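Twitching motility protein PilT (Aquifex aeolicus, PDB 2EWV) acts as the hexameric ATPase motor that retracts pili in twitching motility, binding ADP at a P-loop nucleotide site. Local coordinates at residues 120-125 / 150-155; 142-147 / 278-283; 114-119 / 177-182; 138-143 / 271-276. All coordinates share one frame; numbering follows the deposited sequence.

Contact 1: residues 120-125 / 150-155; sequences KKLGLP and STTIAS. With ADP (adenosine-5'-diphosphate), chain B.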
# COMPACT_ATOMS: atom_id res chain seq x y z
N LYS A 120 -32.44 4.92 -42.01
CA LYS A 120 -32.63 5.94 -43.03
C LYS A 120 -32.86 7.30 -42.39
O LYS A 120 -32.22 8.28 -42.78
CB LYS A 120 -33.83 5.59 -43.92
CG LYS A 120 -35.12 5.31 -43.16
CD LYS A 120 -36.37 5.83 -43.89
CE LYS A 120 -36.60 5.13 -45.22
NZ LYS A 120 -37.78 5.71 -45.94
N LYS A 121 -33.78 7.35 -41.42
CA LYS A 121 -34.16 8.57 -40.69
C LYS A 121 -32.99 9.26 -39.98
O LYS A 121 -33.02 10.46 -39.75
CB LYS A 121 -35.23 8.24 -39.65
CG LYS A 121 -36.45 7.49 -40.18
CD LYS A 121 -37.40 7.14 -39.04
CE LYS A 121 -38.48 6.17 -39.48
NZ LYS A 121 -39.13 5.47 -38.32
N LEU A 122 -31.98 8.47 -39.62
CA LEU A 122 -30.79 8.99 -38.95
C LEU A 122 -30.16 10.11 -39.77
O LEU A 122 -30.24 11.28 -39.41
CB LEU A 122 -29.78 7.85 -38.75
CG LEU A 122 -29.68 7.16 -37.38
CD1 LEU A 122 -31.06 6.88 -36.80
CD2 LEU A 122 -28.88 5.88 -37.55
N GLY A 123 -29.54 9.73 -40.88
CA GLY A 123 -28.90 10.70 -41.75
C GLY A 123 -27.65 10.15 -42.41
O GLY A 123 -27.30 10.57 -43.51
N LEU A 124 -26.98 9.20 -41.75
CA LEU A 124 -25.75 8.60 -42.28
C LEU A 124 -25.93 8.18 -43.72
O LEU A 124 -27.04 7.93 -44.17
CB LEU A 124 -25.33 7.38 -41.46
CG LEU A 124 -25.01 7.58 -39.99
CD1 LEU A 124 -24.04 8.74 -39.84
CD2 LEU A 124 -26.30 7.83 -39.22
N PRO A 125 -24.82 8.07 -44.46
CA PRO A 125 -24.86 7.66 -45.86
C PRO A 125 -25.24 6.19 -45.98
O PRO A 125 -25.51 5.53 -44.98
CB PRO A 125 -23.44 7.92 -46.33
CG PRO A 125 -22.65 7.58 -45.11
CD PRO A 125 -23.43 8.27 -44.02
N SER A 150 -25.89 6.75 -29.38
CA SER A 150 -26.77 5.65 -28.97
C SER A 150 -27.65 5.19 -30.12
O SER A 150 -27.67 4.01 -30.47
CB SER A 150 -27.69 6.07 -27.82
OG SER A 150 -27.01 6.19 -26.58
N THR A 151 -28.38 6.15 -30.68
CA THR A 151 -29.28 5.88 -31.80
C THR A 151 -28.53 5.29 -33.00
O THR A 151 -28.94 4.24 -33.52
CB THR A 151 -30.03 7.18 -32.24
OG1 THR A 151 -30.55 7.85 -31.08
CG2 THR A 151 -31.20 6.84 -33.16
N THR A 152 -27.45 5.95 -33.45
CA THR A 152 -26.69 5.45 -34.59
C THR A 152 -26.30 4.01 -34.37
O THR A 152 -26.34 3.22 -35.31
CB THR A 152 -25.38 6.24 -34.84
OG1 THR A 152 -25.68 7.55 -35.34
CG2 THR A 152 -24.50 5.52 -35.86
N ILE A 153 -25.93 3.66 -33.14
CA ILE A 153 -25.53 2.30 -32.81
C ILE A 153 -26.68 1.30 -32.81
O ILE A 153 -26.56 0.22 -33.37
CB ILE A 153 -24.86 2.22 -31.43
CG1 ILE A 153 -23.58 3.05 -31.41
CG2 ILE A 153 -24.50 0.77 -31.12
CD1 ILE A 153 -22.51 2.53 -32.35
N ALA A 154 -27.79 1.67 -32.16
CA ALA A 154 -28.97 0.80 -32.09
C ALA A 154 -29.59 0.57 -33.47
O ALA A 154 -30.26 -0.44 -33.69
CB ALA A 154 -30.00 1.38 -31.14
N SER A 155 -29.36 1.50 -34.40
CA SER A 155 -29.88 1.35 -35.76
C SER A 155 -29.00 0.33 -36.48
O SER A 155 -29.47 -0.47 -37.29
CB SER A 155 -29.86 2.69 -36.52
OG SER A 155 -30.86 3.58 -36.06
PB ADP B . -25.98 10.25 -27.15
O1B ADP B . -25.28 10.69 -25.93
O2B ADP B . -25.16 10.78 -28.45
O3B ADP B . -26.02 8.65 -27.13
PA ADP B . -28.52 10.03 -28.18
O1A ADP B . -27.80 9.17 -29.14
O2A ADP B . -29.54 9.13 -27.28
O3A ADP B . -27.50 10.85 -27.17
O5' ADP B . -29.38 11.11 -29.02
C5' ADP B . -30.17 11.89 -28.10
C4' ADP B . -31.38 12.54 -28.81
O4' ADP B . -31.02 12.98 -30.17
C3' ADP B . -32.54 11.53 -28.93
O3' ADP B . -33.78 12.16 -28.60
C2' ADP B . -32.48 11.09 -30.41
O2' ADP B . -33.75 10.69 -30.93
C1' ADP B . -31.87 12.29 -31.14
N9 ADP B . -31.05 11.84 -32.30
C8 ADP B . -30.06 10.89 -32.28
N7 ADP B . -29.54 10.72 -33.47
C5 ADP B . -30.16 11.56 -34.34
C6 ADP B . -30.04 11.82 -35.74
N6 ADP B . -29.10 11.14 -36.51
N1 ADP B . -30.85 12.75 -36.30
C2 ADP B . -31.76 13.42 -35.58
N3 ADP B . -31.91 13.20 -34.26
C4 ADP B . -31.15 12.29 -33.61
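L122 and T151 meet in the ADP pocket, where the short, weakly bonded helical turn 120-122 packs against the first turns of the helix that follows the P-loop. The backbone and side chain of L122 do separate work. Its carbonyl O accepts a hydrogen bond from ADP N6 at 3.1 Å, a main-chain reading of the adenine amino group, while its isobutyl end turns to the helix. There CD1 lies 3.6 Å from T151 CG2, and CD2 comes 3.7 Å from T152 CA. Both methyls straddle the hydroxyl of S155, with CD2 3.4 Å from S155 OG; that hydroxyl is already engaged by the carbonyl of P117. The first torsion of T151 (chi1 -47°) divides its branches: CG2 stands anti to the backbone N and faces L122, whereas OG1 lies beside that N, 3.3 Å from ADP C8, and bonds to the hydroxyl of Y177. At the phosphate end, S150 N donates to ADP O3B over 2.9 Å with an N-H...O angle of 156°. T151 N reaches ADP O1A only weakly. L124 adds a lighter touch, CD2 to T152 OG1 at 3.9 Å, a hydroxyl already bonded to Q279 OE1. With an alanine at L122 the carbonyl could still meet ADP N6, but a gap would probably open beside T151 CG2 and S155. Beyond the contact, L124 leans on L291 and Y293 and on I277 and Q279, so it lies between helix 149-163 and strands 275-283 and 289-295.

Contact 2: residues 142-147 / 278-283; sequences TGPTGS and SQRLLP. With ADP (adenosine-5'-diphosphate), chain B.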
# COMPACT_ATOMS: atom_id res chain seq x y z
N THR A 142 -18.15 8.22 -32.30
CA THR A 142 -17.72 9.23 -31.34
C THR A 142 -18.37 10.59 -31.51
O THR A 142 -18.77 10.98 -32.61
CB THR A 142 -16.21 9.45 -31.40
OG1 THR A 142 -15.86 9.97 -32.69
CG2 THR A 142 -15.47 8.14 -31.15
N GLY A 143 -18.46 11.31 -30.40
CA GLY A 143 -19.04 12.64 -30.43
C GLY A 143 -19.35 13.20 -29.06
O GLY A 143 -19.28 12.49 -28.05
N PRO A 144 -19.70 14.48 -29.00
CA PRO A 144 -20.01 15.06 -27.69
C PRO A 144 -21.31 14.43 -27.20
O PRO A 144 -22.20 14.12 -27.99
CB PRO A 144 -20.17 16.54 -28.01
CG PRO A 144 -20.76 16.52 -29.40
CD PRO A 144 -19.91 15.46 -30.08
N THR A 145 -21.41 14.22 -25.89
CA THR A 145 -22.62 13.65 -25.33
C THR A 145 -23.78 14.49 -25.89
O THR A 145 -23.85 15.71 -25.68
CB THR A 145 -22.59 13.70 -23.77
OG1 THR A 145 -21.32 14.20 -23.31
CG2 THR A 145 -22.80 12.29 -23.19
N GLY A 146 -24.66 13.83 -26.65
CA GLY A 146 -25.80 14.49 -27.28
C GLY A 146 -25.59 14.64 -28.79
O GLY A 146 -25.83 15.71 -29.36
N SER A 147 -25.15 13.57 -29.44
CA SER A 147 -24.90 13.63 -30.87
C SER A 147 -25.36 12.42 -31.68
O SER A 147 -24.88 12.21 -32.79
CB SER A 147 -23.41 13.88 -31.12
OG SER A 147 -22.63 12.97 -30.38
N SER A 278 -17.68 10.23 -36.54
CA SER A 278 -17.87 11.21 -35.47
C SER A 278 -19.12 12.03 -35.78
O SER A 278 -19.42 12.27 -36.95
CB SER A 278 -16.65 12.11 -35.36
OG SER A 278 -15.53 11.38 -34.89
N GLN A 279 -19.84 12.45 -34.75
CA GLN A 279 -21.07 13.20 -34.96
C GLN A 279 -21.23 14.42 -34.06
O GLN A 279 -20.64 14.52 -32.99
CB GLN A 279 -22.28 12.28 -34.74
CG GLN A 279 -22.30 11.00 -35.59
CD GLN A 279 -23.45 10.05 -35.23
OE1 GLN A 279 -23.62 9.01 -35.86
NE2 GLN A 279 -24.23 10.41 -34.21
N ARG A 280 -22.05 15.35 -34.54
CA ARG A 280 -22.40 16.58 -33.86
C ARG A 280 -23.81 16.89 -34.34
O ARG A 280 -24.05 16.89 -35.55
CB ARG A 280 -21.48 17.74 -34.28
CG ARG A 280 -20.01 17.59 -33.90
CD ARG A 280 -19.38 18.96 -33.61
NE ARG A 280 -20.14 19.71 -32.60
CZ ARG A 280 -19.66 20.74 -31.91
NH1 ARG A 280 -20.44 21.34 -31.01
NH2 ARG A 280 -18.41 21.15 -32.08
N LEU A 281 -24.74 17.13 -33.44
CA LEU A 281 -26.10 17.42 -33.87
C LEU A 281 -26.41 18.91 -34.01
O LEU A 281 -26.76 19.57 -33.03
CB LEU A 281 -27.12 16.78 -32.93
CG LEU A 281 -27.18 15.26 -33.02
CD1 LEU A 281 -28.45 14.77 -32.35
CD2 LEU A 281 -27.15 14.85 -34.49
N LEU A 282 -26.28 19.42 -35.23
CA LEU A 282 -26.54 20.83 -35.51
C LEU A 282 -28.03 21.06 -35.71
O LEU A 282 -28.81 20.10 -35.78
CB LEU A 282 -25.82 21.29 -36.77
CG LEU A 282 -24.30 21.44 -36.79
CD1 LEU A 282 -23.66 20.12 -36.46
CD2 LEU A 282 -23.85 21.93 -38.16
N PRO A 283 -28.45 22.34 -35.80
CA PRO A 283 -29.86 22.64 -36.01
C PRO A 283 -30.25 22.91 -37.48
O PRO A 283 -29.43 23.33 -38.30
CB PRO A 283 -30.09 23.85 -35.11
CG PRO A 283 -28.81 24.59 -35.22
CD PRO A 283 -27.75 23.50 -35.21
PB ADP B . -25.98 10.25 -27.15
O1B ADP B . -25.28 10.69 -25.93
O2B ADP B . -25.16 10.78 -28.45
O3B ADP B . -26.02 8.65 -27.13
PA ADP B . -28.52 10.03 -28.18
O1A ADP B . -27.80 9.17 -29.14
O2A ADP B . -29.54 9.13 -27.28
O3A ADP B . -27.50 10.85 -27.17
O5' ADP B . -29.38 11.11 -29.02
C5' ADP B . -30.17 11.89 -28.10
C4' ADP B . -31.38 12.54 -28.81
O4' ADP B . -31.02 12.98 -30.17
C3' ADP B . -32.54 11.53 -28.93
O3' ADP B . -33.78 12.16 -28.60
C2' ADP B . -32.48 11.09 -30.41
O2' ADP B . -33.75 10.69 -30.93
C1' ADP B . -31.87 12.29 -31.14
N9 ADP B . -31.05 11.84 -32.30
C8 ADP B . -30.06 10.89 -32.28
N7 ADP B . -29.54 10.72 -33.47
C5 ADP B . -30.16 11.56 -34.34
C6 ADP B . -30.04 11.82 -35.74
N6 ADP B . -29.10 11.14 -36.51
N1 ADP B . -30.85 12.75 -36.30
C2 ADP B . -31.76 13.42 -35.58
N3 ADP B . -31.91 13.20 -34.26
C4 ADP B . -31.15 12.29 -33.61
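T142 and S278 bring their hydroxyls together through unlike first torsions: T142 OG1 is tucked between its backbone N and carbonyl carbon (chi1 63°), while S278 OG lies beside its N, opposite the carbonyl carbon (chi1 -68°). The result is a bond from S278 OG to T142 OG1 of 2.6 Å. Next along the chain, Q279 N donates to T142 O at 2.8 Å and approaches nearly in line with the carbonyl (C=O...N angle 166°). Q279 then extends beyond CG toward the phosphate loop, carrying NE2 to S147 O. That bond, Q279 NE2 to S147 O, is modelled at 2.4 Å, very short, so its exact geometry is doubtful. The other end of the amide, OE1, bonds to T152, so Q279 appears to bridge the loop and helix 149-163. Within the loop, S147 OG curls back to P144 O at 2.7 Å. This turn presents backbone amides to the nucleotide: S147 N meets ADP O2B at 3.0 Å and G146 N meets ADP O1B at 3.3 Å, as in a Walker A P-loop. G143 lies so close to Q279 O that any side chain there would collide with it, and G146 has positive phi. L281 CG rests 3.5 Å from S147 CA, its CD1 turned to the ribose. Strand 275-283 runs parallel to 137-142 and, through S278 with E294 and R280 with A292, antiparallel to 289-295; T249 of helix 246-255 covers T142 and S278.

Contact 3: residues 114-119 / 177-182; sequences AEIPEF and YVFKHK
E115 begins the contact with its backbone, not its side chain: the carbonyl O lies near the plane of the Y177 ring, 3.5 Å from CE1 at the ring edge. I116 follows and reaches furthest. Its CG1 lies beside the backbone N, opposite the carbonyl carbon (chi1 -70°), and the chain then extends (chi2 170°) across to the other segment. On the way CG1 passes Y177 CD1 at 3.6 Å, approaching the ring obliquely. The terminal CD1 sits 3.5 Å from V178 O and touches F179 CD2 at 4.0 Å, the two side chains crossing at about a right angle. P117 closes the contact: its CD lies 4.0 Å from Y177 OH, and these side chains too are roughly perpendicular. Y177 is thus met by three consecutive residues, E115 O at its edge and the other two obliquely, while its hydroxyl bonds to T151 on the P-loop helix. A leucine in place of Y177 would probably deprive T151 of that hydroxyl partner and leave I116 and P117 without the ring they pack on. Beyond the pair, Q188 bonds the backbones of Y177 and F179, and F179 O accepts from R102 of a neighbouring subunit. Between the segments the contacts are mainly apolar, while Y177 OH, P117 O and F179 O bond outside them, the first two to the nucleotide helix and the last to the other subunit.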
# COMPACT_ATOMS: atom_id res chain seq x y z
N ALA A 114 -38.85 3.49 -26.46
CA ALA A 114 -39.60 2.26 -26.69
C ALA A 114 -39.39 1.74 -28.12
O ALA A 114 -39.54 0.55 -28.40
CB ALA A 114 -41.10 2.51 -26.44
N GLU A 115 -39.02 2.65 -29.03
CA GLU A 115 -38.81 2.28 -30.42
C GLU A 115 -37.49 2.73 -31.04
O GLU A 115 -37.05 3.85 -30.82
CB GLU A 115 -39.93 2.85 -31.29
CG GLU A 115 -39.80 2.45 -32.74
CD GLU A 115 -40.80 3.15 -33.63
OE1 GLU A 115 -40.62 4.36 -33.89
OE2 GLU A 115 -41.77 2.48 -34.07
N ILE A 116 -36.90 1.85 -31.85
CA ILE A 116 -35.63 2.15 -32.53
C ILE A 116 -35.86 2.72 -33.93
O ILE A 116 -36.61 2.16 -34.72
CB ILE A 116 -34.76 0.89 -32.60
CG1 ILE A 116 -34.26 0.54 -31.20
CG2 ILE A 116 -33.59 1.12 -33.55
CD1 ILE A 116 -33.60 -0.79 -31.08
N PRO A 117 -35.20 3.86 -34.24
CA PRO A 117 -35.27 4.57 -35.53
C PRO A 117 -34.76 3.82 -36.75
O PRO A 117 -33.77 3.09 -36.67
CB PRO A 117 -34.43 5.83 -35.26
CG PRO A 117 -34.56 6.03 -33.80
CD PRO A 117 -34.41 4.63 -33.28
N GLU A 118 -35.43 4.00 -37.89
CA GLU A 118 -35.00 3.37 -39.13
C GLU A 118 -33.73 4.07 -39.59
O GLU A 118 -33.74 5.27 -39.85
CB GLU A 118 -36.08 3.49 -40.22
CG GLU A 118 -37.08 2.33 -40.27
CD GLU A 118 -37.60 2.04 -41.69
OE1 GLU A 118 -36.79 2.11 -42.65
OE2 GLU A 118 -38.81 1.73 -41.83
N PHE A 119 -32.64 3.32 -39.70
CA PHE A 119 -31.34 3.85 -40.12
C PHE A 119 -31.43 4.97 -41.16
O PHE A 119 -30.58 5.87 -41.18
CB PHE A 119 -30.47 2.72 -40.65
CG PHE A 119 -29.19 3.18 -41.24
CD1 PHE A 119 -29.13 3.58 -42.57
CD2 PHE A 119 -28.04 3.26 -40.46
CE1 PHE A 119 -27.94 4.05 -43.12
CE2 PHE A 119 -26.85 3.73 -41.00
CZ PHE A 119 -26.79 4.13 -42.33
N TYR A 177 -31.55 1.65 -25.45
CA TYR A 177 -32.53 0.98 -26.29
C TYR A 177 -32.53 -0.52 -25.98
O TYR A 177 -31.51 -1.08 -25.56
CB TYR A 177 -32.24 1.17 -27.79
CG TYR A 177 -32.48 2.56 -28.36
CD1 TYR A 177 -33.76 3.01 -28.66
CD2 TYR A 177 -31.40 3.42 -28.63
CE1 TYR A 177 -33.96 4.28 -29.22
CE2 TYR A 177 -31.59 4.68 -29.18
CZ TYR A 177 -32.87 5.11 -29.47
OH TYR A 177 -33.03 6.37 -30.00
N VAL A 178 -33.68 -1.15 -26.19
CA VAL A 178 -33.91 -2.58 -25.95
C VAL A 178 -34.10 -3.33 -27.30
O VAL A 178 -34.48 -2.73 -28.31
CB VAL A 178 -35.16 -2.76 -25.03
CG1 VAL A 178 -35.65 -4.18 -25.05
CG2 VAL A 178 -34.81 -2.34 -23.61
N PHE A 179 -33.83 -4.64 -27.32
CA PHE A 179 -33.95 -5.37 -28.58
C PHE A 179 -34.83 -6.64 -28.62
O PHE A 179 -34.76 -7.52 -27.75
CB PHE A 179 -32.55 -5.74 -29.11
CG PHE A 179 -31.57 -4.58 -29.23
CD1 PHE A 179 -30.82 -4.16 -28.14
CD2 PHE A 179 -31.31 -3.99 -30.47
CE1 PHE A 179 -29.81 -3.19 -28.28
CE2 PHE A 179 -30.31 -3.03 -30.62
CZ PHE A 179 -29.56 -2.63 -29.52
N LYS A 180 -35.65 -6.71 -29.66
CA LYS A 180 -36.56 -7.82 -29.90
C LYS A 180 -35.79 -8.91 -30.61
O LYS A 180 -35.09 -8.64 -31.58
CB LYS A 180 -37.72 -7.39 -30.81
CG LYS A 180 -38.82 -6.56 -30.16
CD LYS A 180 -39.93 -6.28 -31.19
CE LYS A 180 -41.28 -5.94 -30.55
NZ LYS A 180 -42.41 -5.92 -31.54
N HIS A 181 -35.92 -10.14 -30.14
CA HIS A 181 -35.24 -11.26 -30.80
C HIS A 181 -35.83 -11.36 -32.20
O HIS A 181 -37.03 -11.57 -32.36
CB HIS A 181 -35.52 -12.59 -30.08
CG HIS A 181 -34.91 -12.71 -28.72
ND1 HIS A 181 -33.57 -12.93 -28.51
CD2 HIS A 181 -35.48 -12.69 -27.49
CE1 HIS A 181 -33.34 -13.04 -27.22
NE2 HIS A 181 -34.48 -12.90 -26.57
N LYS A 182 -35.00 -11.18 -33.23
CA LYS A 182 -35.51 -11.30 -34.59
C LYS A 182 -34.90 -12.54 -35.28
O LYS A 182 -35.25 -13.67 -34.93
CB LYS A 182 -35.23 -10.02 -35.38
CG LYS A 182 -36.41 -9.03 -35.39
CD LYS A 182 -36.39 -8.03 -34.26
CE LYS A 182 -36.38 -6.62 -34.82
NZ LYS A 182 -36.44 -5.57 -33.76

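Contact 4: residues 138-143 / 271-276; sequences LILVTG and FILQGI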
# COMPACT_ATOMS: atom_id res chain seq x y z
N LEU A 138 -13.20 -3.00 -35.54
CA LEU A 138 -13.54 -2.03 -34.51
C LEU A 138 -14.32 -0.82 -35.03
O LEU A 138 -13.73 0.20 -35.38
CB LEU A 138 -12.27 -1.53 -33.82
CG LEU A 138 -12.33 -1.03 -32.38
CD1 LEU A 138 -11.01 -0.37 -32.06
CD2 LEU A 138 -13.47 -0.05 -32.17
N ILE A 139 -15.65 -0.94 -35.08
CA ILE A 139 -16.51 0.15 -35.54
C ILE A 139 -16.65 1.16 -34.41
O ILE A 139 -17.17 0.84 -33.35
CB ILE A 139 -17.93 -0.35 -35.89
CG1 ILE A 139 -17.89 -1.14 -37.19
CG2 ILE A 139 -18.89 0.81 -35.98
CD1 ILE A 139 -19.23 -1.74 -37.56
N LEU A 140 -16.18 2.38 -34.64
CA LEU A 140 -16.27 3.42 -33.63
C LEU A 140 -17.26 4.55 -33.95
O LEU A 140 -17.38 5.01 -35.09
CB LEU A 140 -14.89 4.03 -33.36
CG LEU A 140 -13.89 3.15 -32.64
CD1 LEU A 140 -12.55 3.84 -32.61
CD2 LEU A 140 -14.38 2.86 -31.23
N VAL A 141 -17.99 4.97 -32.92
CA VAL A 141 -18.95 6.06 -33.03
C VAL A 141 -18.57 7.02 -31.92
O VAL A 141 -18.66 6.69 -30.74
CB VAL A 141 -20.40 5.57 -32.84
CG1 VAL A 141 -21.36 6.75 -32.78
CG2 VAL A 141 -20.78 4.66 -33.98
N THR A 142 -18.15 8.22 -32.30
CA THR A 142 -17.72 9.23 -31.34
C THR A 142 -18.37 10.59 -31.51
O THR A 142 -18.77 10.98 -32.61
CB THR A 142 -16.21 9.45 -31.40
OG1 THR A 142 -15.86 9.97 -32.69
CG2 THR A 142 -15.47 8.14 -31.15
N GLY A 143 -18.46 11.31 -30.40
CA GLY A 143 -19.04 12.64 -30.43
C GLY A 143 -19.35 13.20 -29.06
O GLY A 143 -19.28 12.49 -28.05
N PHE A 271 -5.18 -2.63 -38.70
CA PHE A 271 -5.61 -3.92 -39.25
C PHE A 271 -7.04 -4.22 -38.78
O PHE A 271 -7.79 -4.94 -39.42
CB PHE A 271 -4.69 -5.03 -38.72
CG PHE A 271 -3.78 -5.63 -39.76
CD1 PHE A 271 -3.13 -4.83 -40.70
CD2 PHE A 271 -3.51 -7.01 -39.75
CE1 PHE A 271 -2.23 -5.39 -41.62
CE2 PHE A 271 -2.62 -7.57 -40.66
CZ PHE A 271 -1.97 -6.76 -41.59
N ILE A 272 -7.39 -3.63 -37.63
CA ILE A 272 -8.68 -3.82 -37.00
C ILE A 272 -9.69 -2.70 -37.19
O ILE A 272 -10.89 -2.95 -37.12
CB ILE A 272 -8.49 -4.05 -35.48
CG1 ILE A 272 -9.44 -5.14 -35.02
CG2 ILE A 272 -8.73 -2.77 -34.70
CD1 ILE A 272 -9.29 -6.42 -35.82
N LEU A 273 -9.23 -1.47 -37.42
CA LEU A 273 -10.16 -0.35 -37.60
C LEU A 273 -11.01 -0.61 -38.85
O LEU A 273 -10.49 -0.59 -39.97
CB LEU A 273 -9.41 0.97 -37.74
CG LEU A 273 -10.12 2.26 -37.28
CD1 LEU A 273 -11.35 2.47 -38.10
CD2 LEU A 273 -10.48 2.17 -35.82
N GLN A 274 -12.30 -0.85 -38.63
CA GLN A 274 -13.26 -1.12 -39.70
C GLN A 274 -13.95 0.13 -40.19
O GLN A 274 -14.34 0.23 -41.36
CB GLN A 274 -14.33 -2.11 -39.24
CG GLN A 274 -13.99 -3.57 -39.48
CD GLN A 274 -13.80 -3.91 -40.96
OE1 GLN A 274 -14.29 -3.20 -41.84
NE2 GLN A 274 -13.10 -5.01 -41.23
N GLY A 275 -14.12 1.09 -39.27
CA GLY A 275 -14.77 2.34 -39.61
C GLY A 275 -14.76 3.33 -38.46
O GLY A 275 -14.43 2.97 -37.34
N ILE A 276 -15.12 4.58 -38.76
CA ILE A 276 -15.18 5.66 -37.77
C ILE A 276 -16.22 6.69 -38.25
O ILE A 276 -16.23 7.05 -39.42
CB ILE A 276 -13.81 6.42 -37.61
CG1 ILE A 276 -12.72 5.46 -37.13
CG2 ILE A 276 -13.96 7.57 -36.59
CD1 ILE A 276 -11.47 6.15 -36.61
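Backbone hydrogen bonds link L138 to I272 and L140 to G275, joining strand 137-142 to the start of strand 275-283 and to the residues just before it. L138 N gives the first, to I272 O at 2.8 Å, before regular strand pairing is established. The second, L140 N to G275 O, is longer at 3.3 Å; it is straight at the hydrogen (169°), but its donor stands well above the carbonyl plane, 46° out of it. A CA-H...O contact supplements them, I276 CA lying 3.5 Å from L140 O in the parallel bridge of L140 with I276. Two acceptors, L138 O and G275 O, also face each other at 3.5 Å without bonding.

Apolar contacts flank this ladder. L138 CB meets I272 CG2 at 3.9 Å. L273 has CG anti to its backbone N (chi1 -152°), which swings CD2 back to the strand although its CB sets out away from it; CD2 then lies 4.2 Å from L140 CD1, the two side chains crossing at about a right angle. I139 CG1 touches Q274 CB, also at 4.2 Å.

Polar groups reach outward: Q274, bent at chi2, directs NE2 to M136 O, and L273 O accepts from R303. The side of L140 and I276 is covered by T249 of helix 246-255, that of I139 and V141 by helix 149-163. In this buried setting two main-chain bonds of unequal length set the strand alignment, and aliphatic groups pack around them, consistent with neighbouring parallel strands of a P-loop NTPase sheet.

How the contacts relate
Contacts 2 and 4 share T142 and G143 and lie 16 Å apart, centre to centre, along the same pair of neighbouring strands, 137-142 and 275-283; contact 4 is at the strand starts, contact 2 where the strand gives way to the phosphate loop. Contact 1 adds the helix that follows, 149-163, and its centre is 12 Å from those of contacts 2 and 3. Along the chain it is nested within the loop closed by contact 3, whereas it alternates with contacts 2 and 4. Contacts 1 and 2 both touch ADP, contact 4 lies farther along the strands from the nucleotide, and contact 3 joins the nucleotide helix to a loop that also touches a neighbouring subunit of the hexamer.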